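Local coordinates for protein glutamate racemase (Escherichia coli, PDB 2JFN) that belongs to the Asp/Glu/hydantoin racemase family of alpha/beta proteins and holds glutamic acid and UDP-N-acetylmuramoyl-L-alanine in two separate pockets, at residues A78-Y83 with E105-P110; K63-I68 with V139-T144; H206-Q211 with L224-A229. One frame throughout, in Å; residues are numbered along the deposited sequence.

In the fold
Contact 2 is the first to open along the chain, at 63-68, where helix 65-82 begins, but it closes only at 139-144, where helix 142-150 begins. Contact 1 is nested inside that loop: it joins the far end of helix 65-82 to the turn after helix 93-106, so strand 87-90 lies within its own shorter loop. Contact 3 follows in series, 206-211 meeting 224-229 after a short excursion through helix 211-217. No two contacts touch, and the centres of contacts 1 and 2 are about 23 Å apart although both use helix 65-82. Contact 1 belongs to the layer beside the mixed sheet, contact 3 to the parallel sheet, and contact 2 ties elements of the two together.

Contact 1 (A78-Y83 with E105-P110); sequences AVQERY and EKFDFP
Phe107, the first residue to leave helical geometry after helix 93-106, meets the amide of Gln80 with its ring edge. Its CE2 lies 3.5 Å from Gln80 OE1, which sits near the ring plane; the two side chains run past each other in opposite senses, with amide and ring planes 70° apart. Asp108 takes part through its backbone: its N donates to a water at 2.8 Å, and the same water accepts from Gln80 NE2 at 2.9 Å, so one bridging oxygen links the glutamine to the turn. Phe109 then presents a second edge, CE2 lying 3.4 Å from Gln80 NE2, this time with the planes almost perpendicular at 89°. Across one face of the Phe109 ring sits CB of Phe107, offset toward the rim. Gln80 can reach both rings because its chain is extended, CG lying opposite the backbone N (chi1 177°). No direct hydrogen bond crosses; edge contacts and the water carry the join. Both phenylalanines also pack on Val76 of helix 65-82, Phe109 further touches Ala88 of strand 87-90, and Pro110 pairs with Ala88 through the backbone, bringing the chain from helix 93-106 into the mixed sheet alongside that strand.

Contact 2 (K63-I68 with V139-T144); sequences KSEAFI and VKRSYT
Glu65 and Arg141 reach toward each other from opposite directions and meet in a salt bridge between Glu65 OE2 and Arg141 NE, 2.8 Å long. The carboxylate and guanidinium planes are 24° apart, and OE2 approaches the guanidinium obliquely. A single oxygen makes the close approach, OE2 being 3.9 Å from Arg141 NH2 while it stands 3.2 Å from Arg141 CD, beside the epsilon nitrogen, so the pair is not the two-pronged kind in which both oxygens face two nitrogens. The methylene carbon Glu65 CG adds a looser contact, 4.0 Å from Arg141 NH2. Arg141 gets there by a bend in its chain at chi2 (-72°), which turns the end of the side chain toward the other segment, whereas Glu65 stays extended beyond CG. On another side, the carbonyl oxygen of Lys63 lies near the guanidinium plane at the edge, 4.2 Å from Arg141 NH2, too far for a hydrogen bond. The lysine's own amine is engaged elsewhere, with the carbonyls of Ala57 and Pro59.

Glu65 is the first residue of helix 65-82, where a negative charge would probably be favourable, and Arg141 occupies the N-cap position of helix 142-150. This is a surface salt bridge between two helix starts, joining a helix beside the mixed sheet to one that follows strand 129-134 of the parallel sheet.

Contact 3 (H206-Q211 with L224-A229); sequences HFPLLQ and LVDSGA. With GLU (glutamic acid), chain B; UMA (uridine-5'-diphosphate-N-acetylmuramoyl-L-alanine), chain C.
This is a surface contact at the carboxyl ends of two neighbouring parallel strands, 199-202 and 223-225, in which Pro208 and Gln211 of the loop and helix start after the first strand touch Asp226, which precedes the turn into helix 228-241, and Leu224 of strand 223-225. The evidence is two van der Waals approaches and one water. Pro208 CG lies 3.7 Å from Asp226 OD2, the ring and the carboxylate side chain meeting at a slant. Farther along, the methyl CD1 of Leu224 comes to 3.5 Å from Gln211 CG, touching mainly the aliphatic part of the glutamine, with the amide group farther off. That amide serves the polar side: a water donates to Gln211 OE1 at 3.2 Å and to Asp226 OD2 at 2.6 Å, bridging the segments where no direct hydrogen bond does.

Asp226 divides its two oxygens between tasks. While OD2 holds the water, OD1 accepts from Gly228 N at 2.9 Å, with an N-H...O angle of 140°; the donor arrives on the anti side, 26° out of the carboxylate plane. The torsion that sets CG between the backbone N and the carbonyl carbon (chi1 62°) folds the carboxylate back over its own turn, closing an Asx turn that leads into helix 228-241.

Each segment also carries a ligand-pocket residue. The amino nitrogen of the bound glutamic acid donates to His206 ND1 at 2.8 Å, in the plane of the imidazole, whose NE2 is bonded to Glu170, so the ring is fixed through both nitrogens. Ser227 OG approaches C1B of UDP-N-acetylmuramoyl-L-alanine to 3.4 Å. Strand 199-202, helix 211-217 and strand 223-225 form a beta-alpha-beta crossover, and the loops past its strand ends help to line both pockets, as is usual in parallel alpha/beta folds.

Contact 1 (A78-Y83 with E105-P110)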
loop_
_atom_site.group_PDB
_atom_site.type_symbol
_atom_site.label_atom_id
_atom_site.label_comp_id
_atom_site.label_asym_id
_atom_site.label_seq_id
_atom_site.Cartn_x
_atom_site.Cartn_y
_atom_site.Cartn_z
ATOM N N ALA A 78 10.490 -2.786 16.177
ATOM C CA ALA A 78 10.211 -1.695 17.106
ATOM C C ALA A 78 8.735 -1.667 17.473
ATOM O O ALA A 78 8.382 -1.452 18.633
ATOM C CB ALA A 78 10.628 -0.356 16.496
ATOM N N VAL A 79 7.864 -1.881 16.492
ATOM C CA VAL A 79 6.442 -1.881 16.786
ATOM C C VAL A 79 6.121 -3.012 17.763
ATOM O O VAL A 79 5.397 -2.806 18.740
ATOM C CB VAL A 79 5.583 -2.069 15.514
ATOM C CG1 VAL A 79 4.115 -2.156 15.899
ATOM C CG2 VAL A 79 5.803 -0.900 14.553
ATOM N N GLN A 80 6.672 -4.194 17.496
ATOM C CA GLN A 80 6.451 -5.370 18.341
ATOM C C GLN A 80 6.856 -5.133 19.792
ATOM O O GLN A 80 6.341 -5.781 20.703
ATOM C CB GLN A 80 7.223 -6.581 17.804
ATOM C CG GLN A 80 7.084 -7.817 18.690
ATOM C CD GLN A 80 7.784 -9.035 18.142
ATOM O OE1 GLN A 80 9.013 -9.066 18.031
ATOM N NE2 GLN A 80 7.010 -10.053 17.797
ATOM N N GLU A 81 7.788 -4.211 20.004
ATOM C CA GLU A 81 8.240 -3.897 21.351
ATOM C C GLU A 81 7.191 -3.074 22.077
ATOM O O GLU A 81 7.021 -3.204 23.290
ATOM C CB GLU A 81 9.562 -3.131 21.302
ATOM C CG GLU A 81 10.761 -4.025 21.129
ATOM C CD GLU A 81 10.901 -5.014 22.272
ATOM O OE1 GLU A 81 10.884 -4.580 23.446
ATOM O OE2 GLU A 81 11.028 -6.225 21.999
ATOM N N ARG A 82 6.488 -2.229 21.332
ATOM C CA ARG A 82 5.439 -1.398 21.907
ATOM C C ARG A 82 4.176 -2.228 22.142
ATOM O O ARG A 82 3.503 -2.076 23.165
ATOM C CB ARG A 82 5.125 -0.216 20.981
ATOM C CG ARG A 82 6.206 0.867 20.957
ATOM C CD ARG A 82 6.339 1.533 22.329
ATOM N NE ARG A 82 5.128 2.275 22.677
ATOM C CZ ARG A 82 4.892 3.537 22.322
ATOM N NH1 ARG A 82 5.792 4.204 21.614
ATOM N NH2 ARG A 82 3.751 4.124 22.661
ATOM N N TYR A 83 3.857 -3.104 21.193
ATOM C CA TYR A 83 2.676 -3.961 21.303
ATOM C C TYR A 83 2.855 -5.313 20.629
ATOM O O TYR A 83 3.274 -5.383 19.472
ATOM C CB TYR A 83 1.444 -3.318 20.648
ATOM C CG TYR A 83 0.880 -2.088 21.314
ATOM C CD1 TYR A 83 1.242 -0.813 20.888
ATOM C CD2 TYR A 83 -0.050 -2.199 22.348
ATOM C CE1 TYR A 83 0.688 0.321 21.471
ATOM C CE2 TYR A 83 -0.609 -1.070 22.937
ATOM C CZ TYR A 83 -0.238 0.183 22.496
ATOM O OH TYR A 83 -0.791 1.303 23.077
ATOM N N GLU A 105 10.500 -14.986 8.797
ATOM C CA GLU A 105 11.508 -15.759 9.510
ATOM C C GLU A 105 11.694 -15.202 10.919
ATOM O O GLU A 105 11.785 -15.955 11.887
ATOM C CB GLU A 105 12.849 -15.715 8.770
ATOM C CG GLU A 105 14.038 -16.168 9.620
ATOM C CD GLU A 105 13.934 -17.618 10.061
ATOM O OE1 GLU A 105 14.634 -18.000 11.031
ATOM O OE2 GLU A 105 13.161 -18.379 9.437
ATOM N N LYS A 106 11.732 -13.882 11.042
ATOM C CA LYS A 106 11.942 -13.280 12.348
ATOM C C LYS A 106 10.739 -13.291 13.289
ATOM O O LYS A 106 10.899 -13.474 14.499
ATOM C CB LYS A 106 12.446 -11.837 12.201
ATOM C CG LYS A 106 12.910 -11.232 13.543
ATOM C CD LYS A 106 13.593 -9.874 13.384
ATOM C CE LYS A 106 14.133 -9.359 14.730
ATOM N NZ LYS A 106 14.739 -7.991 14.629
ATOM N N PHE A 107 9.538 -13.119 12.747
ATOM C CA PHE A 107 8.360 -13.060 13.595
ATOM C C PHE A 107 7.473 -14.288 13.620
ATOM O O PHE A 107 7.447 -15.077 12.677
ATOM C CB PHE A 107 7.538 -11.822 13.233
ATOM C CG PHE A 107 8.334 -10.548 13.286
ATOM C CD1 PHE A 107 8.833 -9.972 12.122
ATOM C CD2 PHE A 107 8.637 -9.959 14.510
ATOM C CE1 PHE A 107 9.629 -8.829 12.176
ATOM C CE2 PHE A 107 9.434 -8.810 14.577
ATOM C CZ PHE A 107 9.930 -8.248 13.408
ATOM N N ASP A 108 6.741 -14.432 14.721
ATOM C CA ASP A 108 5.845 -15.562 14.900
ATOM C C ASP A 108 4.382 -15.181 14.860
ATOM O O ASP A 108 3.554 -15.690 15.618
ATOM C CB ASP A 108 6.181 -16.294 16.194
ATOM C CG ASP A 108 7.513 -16.992 16.112
ATOM O OD1 ASP A 108 7.681 -17.819 15.190
ATOM O OD2 ASP A 108 8.392 -16.712 16.952
ATOM N N PHE A 109 4.075 -14.251 13.972
ATOM C CA PHE A 109 2.706 -13.831 13.752
ATOM C C PHE A 109 2.625 -13.757 12.240
ATOM O O PHE A 109 3.631 -13.519 11.566
ATOM C CB PHE A 109 2.396 -12.484 14.430
ATOM C CG PHE A 109 3.390 -11.400 14.144
ATOM C CD1 PHE A 109 3.440 -10.785 12.894
ATOM C CD2 PHE A 109 4.269 -10.976 15.140
ATOM C CE1 PHE A 109 4.354 -9.759 12.642
ATOM C CE2 PHE A 109 5.183 -9.958 14.901
ATOM C CZ PHE A 109 5.228 -9.343 13.649
ATOM N N PRO A 110 1.439 -14.004 11.679
ATOM C CA PRO A 110 1.323 -13.953 10.221
ATOM C C PRO A 110 1.625 -12.578 9.633
ATOM O O PRO A 110 1.330 -11.548 10.238
ATOM C CB PRO A 110 -0.113 -14.415 9.977
ATOM C CG PRO A 110 -0.829 -13.945 11.198
ATOM C CD PRO A 110 0.136 -14.274 12.310
HETATM O O HOH W 1 7.131 -12.751 16.863
#

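Contact 2 (K63-I68 with V139-T144)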
loop_
_atom_site.group_PDB
_atom_site.type_symbol
_atom_site.label_atom_id
_atom_site.label_comp_id
_atom_site.label_asym_id
_atom_site.label_seq_id
_atom_site.Cartn_x
_atom_site.Cartn_y
_atom_site.Cartn_z
ATOM N N LYS A 63 15.238 3.495 -3.121
ATOM C CA LYS A 63 16.122 2.760 -2.221
ATOM C C LYS A 63 16.604 1.379 -2.672
ATOM O O LYS A 63 15.941 0.686 -3.447
ATOM C CB LYS A 63 15.449 2.634 -0.850
ATOM C CG LYS A 63 14.996 3.964 -0.243
ATOM C CD LYS A 63 16.174 4.857 0.122
ATOM C CE LYS A 63 15.728 6.092 0.907
ATOM N NZ LYS A 63 14.769 6.957 0.156
ATOM N N SER A 64 17.772 0.996 -2.166
ATOM C CA SER A 64 18.375 -0.300 -2.462
ATOM C C SER A 64 17.551 -1.360 -1.748
ATOM O O SER A 64 17.063 -1.124 -0.639
ATOM C CB SER A 64 19.811 -0.350 -1.935
ATOM O OG SER A 64 20.584 0.728 -2.431
ATOM N N GLU A 65 17.401 -2.526 -2.368
ATOM C CA GLU A 65 16.625 -3.597 -1.759
ATOM C C GLU A 65 17.216 -4.072 -0.437
ATOM O O GLU A 65 16.471 -4.401 0.486
ATOM C CB GLU A 65 16.471 -4.772 -2.733
ATOM C CG GLU A 65 15.320 -4.591 -3.719
ATOM C CD GLU A 65 15.210 -5.723 -4.735
ATOM O OE1 GLU A 65 15.364 -6.905 -4.343
ATOM O OE2 GLU A 65 14.950 -5.431 -5.924
ATOM N N ALA A 66 18.543 -4.098 -0.336
ATOM C CA ALA A 66 19.204 -4.528 0.898
ATOM C C ALA A 66 18.819 -3.604 2.063
ATOM O O ALA A 66 18.610 -4.054 3.194
ATOM C CB ALA A 66 20.713 -4.535 0.712
ATOM N N PHE A 67 18.731 -2.308 1.783
ATOM C CA PHE A 67 18.349 -1.346 2.808
ATOM C C PHE A 67 16.894 -1.576 3.212
ATOM O O PHE A 67 16.583 -1.684 4.397
ATOM C CB PHE A 67 18.495 0.095 2.301
ATOM C CG PHE A 67 17.768 1.100 3.151
ATOM C CD1 PHE A 67 18.273 1.482 4.392
ATOM C CD2 PHE A 67 16.532 1.596 2.749
ATOM C CE1 PHE A 67 17.551 2.343 5.227
ATOM C CE2 PHE A 67 15.803 2.458 3.579
ATOM C CZ PHE A 67 16.317 2.829 4.819
ATOM N N ILE A 68 16.013 -1.647 2.216
ATOM C CA ILE A 68 14.586 -1.844 2.454
ATOM C C ILE A 68 14.267 -3.030 3.368
ATOM O O ILE A 68 13.501 -2.892 4.325
ATOM C CB ILE A 68 13.812 -2.018 1.118
ATOM C CG1 ILE A 68 13.866 -0.716 0.310
ATOM C CG2 ILE A 68 12.357 -2.398 1.395
ATOM C CD1 ILE A 68 13.049 -0.742 -0.974
ATOM N N VAL A 139 7.972 -1.004 -11.426
ATOM C CA VAL A 139 7.878 -1.447 -12.815
ATOM C C VAL A 139 9.218 -1.926 -13.374
ATOM O O VAL A 139 9.306 -2.344 -14.532
ATOM C CB VAL A 139 7.334 -0.314 -13.725
ATOM C CG1 VAL A 139 5.905 0.024 -13.338
ATOM C CG2 VAL A 139 8.216 0.916 -13.609
ATOM N N LYS A 140 10.256 -1.873 -12.546
ATOM C CA LYS A 140 11.593 -2.293 -12.958
ATOM C C LYS A 140 12.005 -3.577 -12.239
ATOM O O LYS A 140 13.084 -4.121 -12.481
ATOM C CB LYS A 140 12.597 -1.175 -12.652
ATOM C CG LYS A 140 14.026 -1.446 -13.113
ATOM C CD LYS A 140 14.928 -0.231 -12.890
ATOM C CE LYS A 140 15.045 0.136 -11.414
ATOM N NZ LYS A 140 15.658 -0.959 -10.611
ATOM N N ARG A 141 11.132 -4.057 -11.359
ATOM C CA ARG A 141 11.389 -5.266 -10.584
ATOM C C ARG A 141 11.111 -6.550 -11.356
ATOM O O ARG A 141 10.151 -6.632 -12.123
ATOM C CB ARG A 141 10.539 -5.255 -9.312
ATOM C CG ARG A 141 10.997 -4.254 -8.268
ATOM C CD ARG A 141 12.288 -4.715 -7.615
ATOM N NE ARG A 141 12.782 -3.761 -6.626
ATOM C CZ ARG A 141 13.192 -2.530 -6.915
ATOM N NH1 ARG A 141 13.167 -2.096 -8.169
ATOM N NH2 ARG A 141 13.635 -1.734 -5.952
ATOM N N SER A 142 11.956 -7.553 -11.137
ATOM C CA SER A 142 11.798 -8.844 -11.795
ATOM C C SER A 142 10.524 -9.509 -11.282
ATOM O O SER A 142 9.806 -10.166 -12.035
ATOM C CB SER A 142 13.004 -9.743 -11.499
ATOM O OG SER A 142 13.099 -10.033 -10.116
ATOM N N TYR A 143 10.254 -9.327 -9.993
ATOM C CA TYR A 143 9.069 -9.894 -9.358
ATOM C C TYR A 143 7.826 -9.475 -10.142
ATOM O O TYR A 143 6.885 -10.256 -10.305
ATOM C CB TYR A 143 8.966 -9.391 -7.913
ATOM C CG TYR A 143 7.910 -10.079 -7.066
ATOM C CD1 TYR A 143 6.553 -9.982 -7.380
ATOM C CD2 TYR A 143 8.270 -10.817 -5.937
ATOM C CE1 TYR A 143 5.581 -10.602 -6.591
ATOM C CE2 TYR A 143 7.308 -11.440 -5.139
ATOM C CZ TYR A 143 5.966 -11.328 -5.472
ATOM O OH TYR A 143 5.012 -11.938 -4.686
ATOM N N THR A 144 7.832 -8.239 -10.629
ATOM C CA THR A 144 6.705 -7.720 -11.390
ATOM C C THR A 144 6.618 -8.403 -12.753
ATOM O O THR A 144 5.647 -9.105 -13.041
ATOM C CB THR A 144 6.830 -6.197 -11.597
ATOM O OG1 THR A 144 7.049 -5.554 -10.334
ATOM C CG2 THR A 144 5.557 -5.642 -12.224
#

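Contact 3 (H206-Q211 with L224-A229)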
loop_
_atom_site.group_PDB
_atom_site.type_symbol
_atom_site.label_atom_id
_atom_site.label_comp_id
_atom_site.label_asym_id
_atom_site.label_seq_id
_atom_site.Cartn_x
_atom_site.Cartn_y
_atom_site.Cartn_z
ATOM N N HIS A 206 -0.489 3.712 -2.804
ATOM C CA HIS A 206 -0.776 5.146 -2.756
ATOM C C HIS A 206 -1.872 5.517 -3.764
ATOM O O HIS A 206 -2.668 6.436 -3.536
ATOM C CB HIS A 206 0.465 5.971 -3.114
ATOM C CG HIS A 206 1.327 6.338 -1.944
ATOM N ND1 HIS A 206 2.152 5.434 -1.309
ATOM C CD2 HIS A 206 1.521 7.525 -1.323
ATOM C CE1 HIS A 206 2.820 6.049 -0.350
ATOM N NE2 HIS A 206 2.456 7.318 -0.338
ATOM N N PHE A 207 -1.911 4.794 -4.878
ATOM C CA PHE A 207 -2.848 5.115 -5.951
ATOM C C PHE A 207 -4.346 5.044 -5.679
ATOM O O PHE A 207 -5.084 5.908 -6.147
ATOM C CB PHE A 207 -2.461 4.326 -7.214
ATOM C CG PHE A 207 -1.066 4.642 -7.722
ATOM C CD1 PHE A 207 -0.497 3.897 -8.756
ATOM C CD2 PHE A 207 -0.312 5.673 -7.150
ATOM C CE1 PHE A 207 0.796 4.168 -9.213
ATOM C CE2 PHE A 207 0.983 5.953 -7.599
ATOM C CZ PHE A 207 1.537 5.199 -8.630
ATOM N N PRO A 208 -4.826 4.032 -4.927
ATOM C CA PRO A 208 -6.271 3.994 -4.673
ATOM C C PRO A 208 -6.750 5.299 -4.020
ATOM O O PRO A 208 -7.914 5.679 -4.145
ATOM C CB PRO A 208 -6.423 2.792 -3.743
ATOM C CG PRO A 208 -5.363 1.867 -4.241
ATOM C CD PRO A 208 -4.174 2.806 -4.426
ATOM N N LEU A 209 -5.837 5.978 -3.330
ATOM C CA LEU A 209 -6.152 7.244 -2.664
ATOM C C LEU A 209 -6.503 8.324 -3.689
ATOM O O LEU A 209 -7.114 9.340 -3.349
ATOM C CB LEU A 209 -4.954 7.719 -1.829
ATOM C CG LEU A 209 -4.536 6.826 -0.662
ATOM C CD1 LEU A 209 -3.265 7.369 -0.037
ATOM C CD2 LEU A 209 -5.662 6.763 0.359
ATOM N N LEU A 210 -6.109 8.097 -4.937
ATOM C CA LEU A 210 -6.365 9.040 -6.028
ATOM C C LEU A 210 -7.468 8.538 -6.955
ATOM O O LEU A 210 -7.642 9.056 -8.063
ATOM C CB LEU A 210 -5.089 9.247 -6.848
ATOM C CG LEU A 210 -3.896 9.903 -6.142
ATOM C CD1 LEU A 210 -2.668 9.778 -7.007
ATOM C CD2 LEU A 210 -4.208 11.363 -5.845
ATOM N N GLN A 211 -8.216 7.537 -6.511
ATOM C CA GLN A 211 -9.266 6.983 -7.354
ATOM C C GLN A 211 -10.148 8.031 -8.027
ATOM O O GLN A 211 -10.325 8.003 -9.244
ATOM C CB GLN A 211 -10.146 6.003 -6.567
ATOM C CG GLN A 211 -11.270 5.429 -7.429
ATOM C CD GLN A 211 -11.980 4.254 -6.794
ATOM O OE1 GLN A 211 -11.385 3.192 -6.583
ATOM N NE2 GLN A 211 -13.266 4.433 -6.491
ATOM N N LEU A 224 -10.941 0.376 -12.352
ATOM C CA LEU A 224 -9.774 0.350 -11.480
ATOM C C LEU A 224 -9.813 -0.896 -10.603
ATOM O O LEU A 224 -10.855 -1.252 -10.050
ATOM C CB LEU A 224 -9.736 1.593 -10.584
ATOM C CG LEU A 224 -9.724 2.949 -11.294
ATOM C CD1 LEU A 224 -9.681 4.063 -10.260
ATOM C CD2 LEU A 224 -8.527 3.031 -12.226
ATOM N N VAL A 225 -8.668 -1.550 -10.483
ATOM C CA VAL A 225 -8.560 -2.751 -9.673
ATOM C C VAL A 225 -7.379 -2.643 -8.706
ATOM O O VAL A 225 -6.277 -2.274 -9.103
ATOM C CB VAL A 225 -8.335 -4.001 -10.560
ATOM C CG1 VAL A 225 -8.211 -5.242 -9.687
ATOM C CG2 VAL A 225 -9.480 -4.158 -11.556
ATOM N N ASP A 226 -7.611 -2.946 -7.435
ATOM C CA ASP A 226 -6.520 -2.929 -6.475
ATOM C C ASP A 226 -6.632 -4.133 -5.551
ATOM O O ASP A 226 -7.531 -4.966 -5.707
ATOM C CB ASP A 226 -6.455 -1.604 -5.686
ATOM C CG ASP A 226 -7.686 -1.340 -4.847
ATOM O OD1 ASP A 226 -8.055 -2.196 -4.018
ATOM O OD2 ASP A 226 -8.285 -0.254 -5.007
ATOM N N SER A 227 -5.721 -4.217 -4.592
ATOM C CA SER A 227 -5.653 -5.347 -3.668
ATOM C C SER A 227 -6.346 -5.184 -2.319
ATOM O O SER A 227 -6.407 -6.139 -1.535
ATOM C CB SER A 227 -4.181 -5.678 -3.418
ATOM O OG SER A 227 -3.528 -5.987 -4.636
ATOM N N GLY A 228 -6.869 -3.992 -2.062
ATOM C CA GLY A 228 -7.514 -3.683 -0.792
ATOM C C GLY A 228 -8.478 -4.671 -0.153
ATOM O O GLY A 228 -8.214 -5.178 0.944
ATOM N N ALA A 229 -9.606 -4.922 -0.819
ATOM C CA ALA A 229 -10.611 -5.843 -0.303
ATOM C C ALA A 229 -10.051 -7.253 -0.137
ATOM O O ALA A 229 -10.384 -7.943 0.819
ATOM C CB ALA A 229 -11.827 -5.867 -1.230
HETATM N N GLU B . 2.875 2.774 -0.910
HETATM C CA GLU B . 3.856 2.693 -1.996
HETATM C C GLU B . 3.958 1.249 -2.449
HETATM O O GLU B . 2.906 0.513 -2.486
HETATM C CB GLU B . 5.221 3.198 -1.501
HETATM C CG GLU B . 5.852 4.154 -2.539
HETATM C CD GLU B . 7.315 4.423 -2.213
HETATM O OE1 GLU B . 8.118 4.612 -3.123
HETATM O OE2 GLU B . 7.704 4.465 -1.042
HETATM O OXT GLU B . 5.083 0.767 -2.807
HETATM N N1 UMA C . -3.563 -9.934 -2.734
HETATM C C2 UMA C . -2.251 -9.578 -2.137
HETATM N N3 UMA C . -1.969 -10.185 -0.923
HETATM C C4 UMA C . -2.803 -11.083 -0.239
HETATM C C5 UMA C . -4.133 -11.403 -0.908
HETATM C C6 UMA C . -4.435 -10.825 -2.088
HETATM O O2 UMA C . -1.458 -8.805 -2.651
HETATM O O4 UMA C . -2.441 -11.548 0.832
HETATM C C1B UMA C . -3.887 -9.282 -4.052
HETATM C C2B UMA C . -3.253 -10.043 -5.203
HETATM O "O2'" UMA C . -2.690 -9.172 -6.260
HETATM C C3B UMA C . -4.279 -10.975 -5.757
HETATM C C4B UMA C . -5.508 -10.113 -5.532
HETATM O O4B UMA C . -5.255 -9.317 -4.380
HETATM O O3B UMA C . -3.868 -11.158 -7.138
HETATM C C5B UMA C . -6.753 -10.861 -5.270
HETATM O O5B UMA C . -6.526 -11.846 -4.326
HETATM P PA UMA C . -7.591 -12.965 -3.946
HETATM O O1A UMA C . -7.140 -13.461 -2.638
HETATM O O2A UMA C . -8.901 -12.399 -3.987
HETATM O O3A UMA C . -7.330 -14.096 -5.076
HETATM P PB UMA C . -6.202 -14.301 -6.186
HETATM O O1B UMA C . -6.190 -13.231 -7.161
HETATM O O2B UMA C . -6.313 -15.680 -6.672
HETATM O "O1'" UMA C . -4.866 -14.288 -5.232
HETATM C "C1'" UMA C . -4.056 -15.409 -4.876
HETATM C "C2'" UMA C . -3.591 -15.329 -3.447
HETATM N "N2'" UMA C . -4.720 -15.339 -2.498
HETATM C "C7'" UMA C . -4.947 -16.372 -1.671
HETATM O "O7'" UMA C . -4.140 -17.288 -1.534
HETATM C "C8'" UMA C . -6.232 -16.393 -0.869
HETATM C "C3'" UMA C . -2.732 -14.063 -3.291
HETATM O "O3'" UMA C . -2.171 -13.982 -1.936
HETATM C "C4'" UMA C . -1.573 -14.042 -4.317
HETATM O "O4'" UMA C . -0.810 -12.859 -4.191
HETATM C "C5'" UMA C . -2.131 -14.165 -5.738
HETATM O "O5'" UMA C . -2.948 -15.394 -5.815
HETATM C "C6'" UMA C . -1.059 -14.293 -6.805
HETATM O "O6'" UMA C . -0.192 -15.376 -6.502
HETATM C C18 UMA C . -1.444 -14.995 -1.196
HETATM C C19 UMA C . 0.040 -14.847 -1.270
HETATM O O18 UMA C . 0.773 -15.818 -1.201
HETATM C C20 UMA C . -2.057 -15.094 0.216
HETATM N N4 UMA C . 0.477 -13.585 -1.411
HETATM C C21 UMA C . 1.882 -13.154 -1.362
HETATM C C22 UMA C . 2.682 -13.660 -0.124
HETATM O O19 UMA C . 2.041 -13.846 0.935
HETATM O O20 UMA C . 3.916 -13.875 -0.238
HETATM C C23 UMA C . 1.944 -11.623 -1.416
HETATM O O HOH W 2 -9.489 0.632 -7.181
#